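Local coordinates for protein hydrolase, haloacid dehalogenase-like family (Porphyromonas gingivalis, PDB 2I6X) that is predicted to be a hydrolase of the haloacid dehalogenase superfamily, with a Rossmann-like core, whose substrate is not established, at residues D99-R102 and R106-L109; F137-A142 and I160-M165; D154-M159 and V180-R185. All coordinates share one frame; numbering follows the deposited sequence. Where two conformers were deposited one is given.

Interaction 1. Residues D99-R102 and R106-L109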
loop_
_atom_site.group_PDB
_atom_site.type_symbol
_atom_site.label_atom_id
_atom_site.label_comp_id
_atom_site.label_asym_id
_atom_site.label_seq_id
_atom_site.Cartn_x
_atom_site.Cartn_y
_atom_site.Cartn_z
ATOM N N ASP A 99 -1.313 5.905 -15.584
ATOM C CA ASP A 99 -2.163 6.930 -16.143
ATOM C C ASP A 99 -2.556 6.633 -17.594
ATOM O O ASP A 99 -3.666 6.979 -18.021
ATOM C CB ASP A 99 -1.492 8.293 -16.051
ATOM C CG ASP A 99 -2.464 9.422 -16.326
ATOM O OD1 ASP A 99 -2.189 10.234 -17.239
ATOM O OD2 ASP A 99 -3.526 9.468 -15.647
ATOM N N SER A 100 -1.645 5.995 -18.340
ATOM C CA SER A 100 -1.911 5.579 -19.713
ATOM C C SER A 100 -2.899 4.422 -19.792
ATOM O O SER A 100 -3.511 4.202 -20.828
ATOM C CB SER A 100 -0.614 5.216 -20.446
ATOM O OG SER A 100 -0.078 3.993 -19.997
ATOM N N LEU A 101 -3.056 3.687 -18.693
ATOM C CA LEU A 101 -3.906 2.521 -18.685
ATOM C C LEU A 101 -5.372 2.863 -18.490
ATOM O O LEU A 101 -6.227 2.037 -18.750
ATOM C CB LEU A 101 -3.458 1.555 -17.596
ATOM C CG LEU A 101 -2.137 0.826 -17.813
ATOM C CD1 LEU A 101 -1.900 -0.101 -16.646
ATOM C CD2 LEU A 101 -2.164 0.049 -19.100
ATOM N N ARG A 102 -5.670 4.081 -18.041
ATOM C CA ARG A 102 -7.027 4.385 -17.548
ATOM C C ARG A 102 -8.146 4.307 -18.576
ATOM O O ARG A 102 -9.256 3.871 -18.244
ATOM C CB ARG A 102 -7.113 5.718 -16.800
ATOM C CG ARG A 102 -8.455 5.873 -16.034
ATOM C CD ARG A 102 -8.416 5.347 -14.587
ATOM N NE ARG A 102 -8.304 6.476 -13.665
ATOM C CZ ARG A 102 -9.244 6.847 -12.802
ATOM N NH1 ARG A 102 -10.367 6.150 -12.695
ATOM N NH2 ARG A 102 -9.050 7.901 -12.017
ATOM N N ARG A 106 -10.191 -0.659 -15.936
ATOM C CA ARG A 106 -10.552 -0.187 -14.635
ATOM C C ARG A 106 -9.372 -0.457 -13.691
ATOM O O ARG A 106 -8.842 -1.571 -13.657
ATOM C CB ARG A 106 -11.822 -0.885 -14.188
ATOM C CG ARG A 106 -13.023 -0.443 -14.984
ATOM C CD ARG A 106 -14.283 -1.080 -14.456
ATOM N NE ARG A 106 -14.729 -0.507 -13.187
ATOM C CZ ARG A 106 -15.369 -1.197 -12.243
ATOM N NH1 ARG A 106 -15.612 -2.500 -12.407
ATOM N NH2 ARG A 106 -15.741 -0.591 -11.120
ATOM N N LEU A 107 -8.954 0.573 -12.958
ATOM C CA LEU A 107 -7.740 0.549 -12.166
ATOM C C LEU A 107 -8.070 0.770 -10.716
ATOM O O LEU A 107 -8.850 1.653 -10.374
ATOM C CB LEU A 107 -6.784 1.654 -12.628
ATOM C CG LEU A 107 -6.370 1.587 -14.095
ATOM C CD1 LEU A 107 -5.477 2.752 -14.444
ATOM C CD2 LEU A 107 -5.704 0.238 -14.436
ATOM N N PHE A 108 -7.463 -0.041 -9.859
ATOM C CA PHE A 108 -7.727 -0.011 -8.433
ATOM C C PHE A 108 -6.427 -0.108 -7.650
ATOM O O PHE A 108 -5.456 -0.662 -8.131
ATOM C CB PHE A 108 -8.677 -1.147 -8.071
ATOM C CG PHE A 108 -9.954 -1.114 -8.861
ATOM C CD1 PHE A 108 -11.022 -0.308 -8.449
ATOM C CD2 PHE A 108 -10.076 -1.852 -10.038
ATOM C CE1 PHE A 108 -12.186 -0.246 -9.197
ATOM C CE2 PHE A 108 -11.250 -1.811 -10.773
ATOM C CZ PHE A 108 -12.304 -1.008 -10.353
ATOM N N LEU A 109 -6.416 0.476 -6.458
ATOM C CA LEU A 109 -5.333 0.274 -5.512
ATOM C C LEU A 109 -5.836 -0.568 -4.330
ATOM O O LEU A 109 -6.899 -0.287 -3.761
ATOM C CB LEU A 109 -4.762 1.614 -5.035
ATOM C CG LEU A 109 -3.460 1.568 -4.211
ATOM C CD1 LEU A 109 -2.214 1.545 -5.099
ATOM C CD2 LEU A 109 -3.396 2.744 -3.195
#

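Interaction 2. Residues F137-A142 and I160-M165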
loop_
_atom_site.group_PDB
_atom_site.type_symbol
_atom_site.label_atom_id
_atom_site.label_comp_id
_atom_site.label_asym_id
_atom_site.label_seq_id
_atom_site.Cartn_x
_atom_site.Cartn_y
_atom_site.Cartn_z
ATOM N N PHE A 137 -6.799 6.074 -9.859
ATOM C CA PHE A 137 -7.587 4.857 -9.746
ATOM C C PHE A 137 -9.061 5.153 -9.821
ATOM O O PHE A 137 -9.502 6.272 -9.519
ATOM C CB PHE A 137 -7.213 4.120 -8.456
ATOM C CG PHE A 137 -5.729 3.910 -8.323
ATOM C CD1 PHE A 137 -5.095 2.878 -9.007
ATOM C CD2 PHE A 137 -4.953 4.784 -7.584
ATOM C CE1 PHE A 137 -3.724 2.693 -8.925
ATOM C CE2 PHE A 137 -3.572 4.594 -7.492
ATOM C CZ PHE A 137 -2.968 3.552 -8.171
ATOM N N ASP A 138 -9.822 4.160 -10.258
ATOM C CA ASP A 138 -11.258 4.277 -10.174
ATOM C C ASP A 138 -11.639 4.299 -8.706
ATOM O O ASP A 138 -12.495 5.086 -8.295
ATOM C CB ASP A 138 -11.947 3.184 -10.984
ATOM C CG ASP A 138 -11.728 3.378 -12.479
ATOM O OD1 ASP A 138 -12.288 4.338 -13.054
ATOM O OD2 ASP A 138 -10.955 2.609 -13.078
ATOM N N LYS A 139 -10.947 3.489 -7.914
ATOM C CA LYS A 139 -11.063 3.531 -6.460
ATOM C C LYS A 139 -9.826 3.018 -5.707
ATOM O O LYS A 139 -9.147 2.091 -6.144
ATOM C CB LYS A 139 -12.321 2.799 -5.981
ATOM C CG LYS A 139 -12.666 3.079 -4.529
ATOM C CD LYS A 139 -14.170 3.092 -4.317
ATOM C CE LYS A 139 -14.531 3.356 -2.874
ATOM N NZ LYS A 139 -16.019 3.123 -2.628
ATOM N N VAL A 140 -9.581 3.652 -4.561
ATOM C CA VAL A 140 -8.554 3.281 -3.603
ATOM C C VAL A 140 -9.149 2.488 -2.429
ATOM O O VAL A 140 -10.077 2.938 -1.738
ATOM C CB VAL A 140 -7.791 4.543 -3.121
ATOM C CG1 VAL A 140 -6.827 4.215 -1.989
ATOM C CG2 VAL A 140 -7.032 5.162 -4.309
ATOM N N TYR A 141 -8.611 1.287 -2.246
ATOM C CA TYR A 141 -8.946 0.429 -1.144
ATOM C C TYR A 141 -7.773 0.390 -0.159
ATOM O O TYR A 141 -6.733 -0.267 -0.398
ATOM C CB TYR A 141 -9.381 -0.968 -1.649
ATOM C CG TYR A 141 -10.633 -0.904 -2.533
ATOM C CD1 TYR A 141 -11.916 -0.761 -1.973
ATOM C CD2 TYR A 141 -10.529 -0.965 -3.936
ATOM C CE1 TYR A 141 -13.051 -0.680 -2.790
ATOM C CE2 TYR A 141 -11.663 -0.903 -4.759
ATOM C CZ TYR A 141 -12.912 -0.758 -4.194
ATOM O OH TYR A 141 -14.016 -0.677 -5.036
ATOM N N ALA A 142 -7.955 1.097 0.955
ATOM C CA ALA A 142 -6.891 1.272 1.952
ATOM C C ALA A 142 -7.261 0.606 3.257
ATOM O O ALA A 142 -8.275 0.951 3.854
ATOM C CB ALA A 142 -6.626 2.760 2.195
ATOM N N ILE A 160 -14.153 -6.573 -4.253
ATOM C CA ILE A 160 -15.015 -7.242 -5.253
ATOM C C ILE A 160 -16.456 -6.755 -5.231
ATOM O O ILE A 160 -16.980 -6.344 -6.272
ATOM C CB ILE A 160 -14.920 -8.782 -5.094
ATOM C CG1 ILE A 160 -13.470 -9.265 -5.357
ATOM C CG2 ILE A 160 -15.942 -9.534 -5.959
ATOM C CD1 ILE A 160 -13.228 -10.721 -4.865
ATOM N N ALA A 161 -17.107 -6.806 -4.062
ATOM C CA ALA A 161 -18.475 -6.306 -3.913
ATOM C C ALA A 161 -18.606 -4.827 -4.328
ATOM O O ALA A 161 -19.523 -4.462 -5.070
ATOM C CB ALA A 161 -18.965 -6.505 -2.491
ATOM N N ASP A 162 -17.674 -3.985 -3.870
ATOM C CA ASP A 162 -17.787 -2.551 -4.106
ATOM C C ASP A 162 -17.512 -2.157 -5.561
ATOM O O ASP A 162 -18.197 -1.289 -6.106
ATOM C CB ASP A 162 -16.885 -1.754 -3.152
ATOM C CG ASP A 162 -16.988 -0.229 -3.374
ATOM O OD1 ASP A 162 -18.014 0.370 -2.991
ATOM O OD2 ASP A 162 -16.051 0.371 -3.943
ATOM N N SER A 163 -16.529 -2.807 -6.184
ATOM C CA SER A 163 -16.114 -2.477 -7.554
ATOM C C SER A 163 -16.863 -3.247 -8.628
ATOM O O SER A 163 -16.952 -2.787 -9.769
ATOM C CB SER A 163 -14.615 -2.763 -7.738
ATOM O OG SER A 163 -14.416 -4.174 -7.700
ATOM N N GLY A 164 -17.348 -4.432 -8.276
ATOM C CA GLY A 164 -17.937 -5.359 -9.242
ATOM C C GLY A 164 -16.946 -6.065 -10.160
ATOM O O GLY A 164 -17.327 -6.592 -11.195
HETATM N N MSE A 165 -15.675 -6.078 -9.786
HETATM C CA MSE A 165 -14.660 -6.784 -10.559
HETATM C C MSE A 165 -14.803 -8.300 -10.434
HETATM O O MSE A 165 -14.985 -8.842 -9.334
HETATM C CB MSE A 165 -13.258 -6.342 -10.132
HETATM C CG MSE A 165 -12.876 -6.758 -8.716
HETATM SE SE MSE A 165 -11.092 -6.141 -8.206
HETATM C CE MSE A 165 -11.278 -4.205 -8.317
#

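Interaction 3. Residues D154-M159 and V180-R185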
loop_
_atom_site.group_PDB
_atom_site.type_symbol
_atom_site.label_atom_id
_atom_site.label_comp_id
_atom_site.label_asym_id
_atom_site.label_seq_id
_atom_site.Cartn_x
_atom_site.Cartn_y
_atom_site.Cartn_z
ATOM N N ASP A 154 -11.423 -11.069 3.652
ATOM C CA ASP A 154 -12.449 -10.036 3.798
ATOM C C ASP A 154 -12.148 -8.746 3.030
ATOM O O ASP A 154 -13.048 -8.180 2.422
ATOM C CB ASP A 154 -12.938 -9.793 5.245
ATOM C CG ASP A 154 -11.837 -9.376 6.235
ATOM O OD1 ASP A 154 -12.120 -9.549 7.452
ATOM O OD2 ASP A 154 -10.743 -8.884 5.861
ATOM N N ILE A 155 -10.891 -8.320 2.995
ATOM C CA ILE A 155 -10.568 -7.062 2.315
ATOM C C ILE A 155 -10.699 -7.225 0.777
ATOM O O ILE A 155 -11.234 -6.345 0.102
ATOM C CB ILE A 155 -9.187 -6.449 2.754
ATOM C CG1 ILE A 155 -9.162 -4.932 2.419
ATOM C CG2 ILE A 155 -7.970 -7.282 2.172
ATOM C CD1 ILE A 155 -7.863 -4.147 2.771
ATOM N N PHE A 156 -10.244 -8.354 0.241
ATOM C CA PHE A 156 -10.521 -8.708 -1.156
ATOM C C PHE A 156 -12.016 -8.749 -1.484
ATOM O O PHE A 156 -12.440 -8.261 -2.554
ATOM C CB PHE A 156 -9.875 -10.039 -1.513
ATOM C CG PHE A 156 -8.353 -9.983 -1.550
ATOM C CD1 PHE A 156 -7.681 -9.773 -2.750
ATOM C CD2 PHE A 156 -7.610 -10.133 -0.383
ATOM C CE1 PHE A 156 -6.271 -9.723 -2.800
ATOM C CE2 PHE A 156 -6.182 -10.084 -0.401
ATOM C CZ PHE A 156 -5.512 -9.876 -1.608
ATOM N N LEU A 157 -12.807 -9.330 -0.578
ATOM C CA LEU A 157 -14.224 -9.497 -0.831
ATOM C C LEU A 157 -15.004 -8.162 -0.809
ATOM O O LEU A 157 -15.900 -7.955 -1.632
ATOM C CB LEU A 157 -14.839 -10.552 0.111
ATOM C CG LEU A 157 -14.253 -11.984 0.050
ATOM C CD1 LEU A 157 -14.998 -12.889 1.001
ATOM C CD2 LEU A 157 -14.355 -12.587 -1.309
ATOM N N GLU A 158 -14.652 -7.268 0.117
ATOM C CA GLU A 158 -15.229 -5.934 0.140
ATOM C C GLU A 158 -14.958 -5.222 -1.200
ATOM O O GLU A 158 -15.889 -4.690 -1.820
ATOM C CB GLU A 158 -14.708 -5.126 1.333
ATOM C CG GLU A 158 -15.487 -3.819 1.544
ATOM C CD GLU A 158 -15.079 -3.030 2.795
ATOM O OE1 GLU A 158 -14.688 -3.671 3.787
ATOM O OE2 GLU A 158 -15.174 -1.774 2.809
HETATM N N MSE A 159 -13.695 -5.266 -1.645
HETATM C CA MSE A 159 -13.256 -4.731 -2.934
HETATM C C MSE A 159 -14.059 -5.252 -4.136
HETATM O O MSE A 159 -14.568 -4.467 -4.940
HETATM C CB MSE A 159 -11.759 -4.996 -3.152
HETATM C CG MSE A 159 -11.305 -4.609 -4.555
HETATM SE SE MSE A 159 -9.373 -4.693 -4.832
HETATM C CE MSE A 159 -9.209 -6.661 -4.894
ATOM N N VAL A 180 -0.467 -12.124 -2.614
ATOM C CA VAL A 180 -0.567 -12.904 -3.855
ATOM C C VAL A 180 -1.236 -14.266 -3.686
ATOM O O VAL A 180 -2.147 -14.629 -4.453
ATOM C CB VAL A 180 0.841 -13.063 -4.518
ATOM C CG1 VAL A 180 0.838 -14.122 -5.587
ATOM C CG2 VAL A 180 1.301 -11.748 -5.063
ATOM N N ALA A 181 -0.795 -15.035 -2.695
ATOM C CA ALA A 181 -1.431 -16.332 -2.388
ATOM C C ALA A 181 -2.953 -16.198 -2.149
ATOM O O ALA A 181 -3.729 -17.019 -2.614
ATOM C CB ALA A 181 -0.751 -16.996 -1.187
ATOM N N THR A 182 -3.379 -15.152 -1.447
ATOM C CA THR A 182 -4.814 -14.951 -1.213
ATOM C C THR A 182 -5.543 -14.581 -2.498
ATOM O O THR A 182 -6.664 -15.049 -2.725
ATOM C CB THR A 182 -5.084 -13.889 -0.098
ATOM O OG1 THR A 182 -4.571 -14.370 1.146
ATOM C CG2 THR A 182 -6.563 -13.601 0.060
ATOM N N ALA A 183 -4.924 -13.748 -3.336
ATOM C CA ALA A 183 -5.561 -13.381 -4.616
ATOM C C ALA A 183 -5.676 -14.576 -5.577
ATOM O O ALA A 183 -6.704 -14.733 -6.264
ATOM C CB ALA A 183 -4.868 -12.222 -5.271
ATOM N N GLU A 184 -4.651 -15.427 -5.597
ATOM C CA GLU A 184 -4.725 -16.709 -6.329
ATOM C C GLU A 184 -5.893 -17.578 -5.881
ATOM O O GLU A 184 -6.617 -18.111 -6.700
ATOM C CB GLU A 184 -3.423 -17.506 -6.183
ATOM C CG GLU A 184 -2.270 -16.954 -7.047
ATOM C CD GLU A 184 -2.470 -17.166 -8.567
ATOM O OE1 GLU A 184 -3.323 -18.019 -8.993
ATOM O OE2 GLU A 184 -1.747 -16.481 -9.339
ATOM N N ARG A 185 -6.054 -17.692 -4.568
ATOM C CA ARG A 185 -7.070 -18.517 -3.929
ATOM C C ARG A 185 -8.474 -18.043 -4.363
ATOM O O ARG A 185 -9.371 -18.844 -4.605
ATOM C CB ARG A 185 -6.905 -18.316 -2.429
ATOM C CG ARG A 185 -6.783 -19.525 -1.553
ATOM C CD ARG A 185 -6.284 -19.024 -0.193
ATOM N NE ARG A 185 -4.927 -19.464 0.169
ATOM C CZ ARG A 185 -4.015 -18.708 0.793
ATOM N NH1 ARG A 185 -2.817 -19.220 1.080
ATOM N NH2 ARG A 185 -4.257 -17.438 1.100
#

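Interaction 1. Residues D99-R102 and R106-L109
Leu101 of helix 92-101 turns its CB toward the following strand and meets Leu107. Its CB lies 3.9 Å from Leu107 CD1 and 4.1 Å from Leu107 CD2, so both methyls of Leu107 touch the same carbon. Leu101 also packs on Ile8 of strand 7-10, the next strand of the sheet, and so covers two strands at once. This is the helix-to-strand half of a Rossmann-like crossover, in which a short turn returns the chain from helix 92-101 to the parallel sheet and the first inward side chain of the new strand packs under the helix. At Arg102 the backbone itself takes part, its CA sitting 3.8 Å from Leu107 CD1. With CG anti to the backbone N (chi1 -168°) and the chain bent at chi2 and chi3, the arginine crosses the leucine side chain obliquely and lays Arg102 CD against Leu107 CD1 at 3.9 Å. The aliphatic part thus shields a buried leucine while the charged end goes elsewhere: NH1 forms a salt bridge with Asp138, and NH2 bonds to the carbonyl of Ser135. Asp138 accepts a hydrogen bond from the backbone N of Leu107 as well, so one carboxylate ties the arginine to the start of the strand against which it packs.

Interaction 2. Residues F137-A142 and I160-M165
Asp162, near the end of helix 153-163, reaches across to Tyr141 and Lys139 of strand 139-142 with CG anti to its backbone N (chi1 -180°). Its CB passes beside the phenol end of Tyr141, 3.6 Å from OH and 4.0 Å from CE1. CG then comes within 3.6 Å of Lys139 NZ, with which the carboxylate forms a salt bridge. OD1 makes a weak hydrogen bond to Lys139 NZ, at 3.4 Å. OD2 does the main work: it accepts from Tyr141 OH at 2.5 Å through its anti lone pair and from Lys139 NZ at 3.1 Å on the syn side, 33° out of the carboxylate plane. Helix 153-163, which follows strand 139-142 after the short helix 143-146, packs against this outermost strand of the Rossmann-like parallel sheet, and residues two apart on the strand share one acceptor. Lys139 CG lies over one face of the Tyr141 ring, offset toward the rim, while the carboxylate stands 81° to that ring with OD2 at its edge. Two donors on one oxygen probably favour the charged form of Asp162. Next along the helix, Ser163 CB touches Tyr141 OH at 3.5 Å, and Ser163 OG, also hydrogen-bonded to the carbonyl of Met159, accepts from Met165 N in an ST turn.

Interaction 3. Residues D154-M159 and V180-R185
The first torsion of Phe156 (chi1 -68°) sets CG anti to the carbonyl carbon and sends the ring out from helix 153-163 toward helix 177-185; that of Thr182 (chi1 -64°) swings the methyl CG2 anti to its own backbone N, into the path of the ring. Thr182 CG2 consequently meets the CD2-CE2 bond of the ring obliquely, 3.6 Å from both Phe156 CD2 and Phe156 CE2. The threonine CB follows at 4.0 Å from Phe156 CE2. On the same side of the ring plane, Phe156 CE1 meets Ala183 CB at 3.8 Å and Ala183 CA at 4.1 Å. One aromatic side chain is therefore received by two consecutive residues of the facing helix, and the CA atoms of Phe156 and Ala183 are the nearest pair between the segments, 7.6 Å apart. The same torsion that presents the methyl of Thr182 takes its hydroxyl OG1 beside the backbone N, where it bonds to the carbonyl of Pro151 and, weakly, to that of Ala178. A buried polar group is in this way satisfied while its methyl partner serves the apolar contact. Beyond the two helices, the Phe156 ring stacks edge-to-face with Phe172 of strand 170-173 and packs on Leu110 of strand 106-111, and Ala183 touches Thr190 of strand 189-191, placing the helix pair against one face of the parallel sheet.

How the interactions relate
Along the chain interaction 1 closes before the other two begin, whereas the segments of interactions 2 and 3 alternate. Interactions 1 and 2, with centres about 11 Å apart, meet through neighbouring strands 106-111 and 139-142, where Leu107 O lies 2.7 Å from Asp138 N in a probable hydrogen bond. Interactions 2 and 3, about 12 Å apart between centres, share helix 153-163, and Tyr141 CE2 packs 3.7 Å from Met159 CG. Interactions 1 and 3 do not touch, their centres about 19 Å apart. Together they run from a helix on one face of the sheet, through its edge, to the helix pair covering the other face, the three-layer alpha/beta/alpha build of the Rossmann-like HAD core.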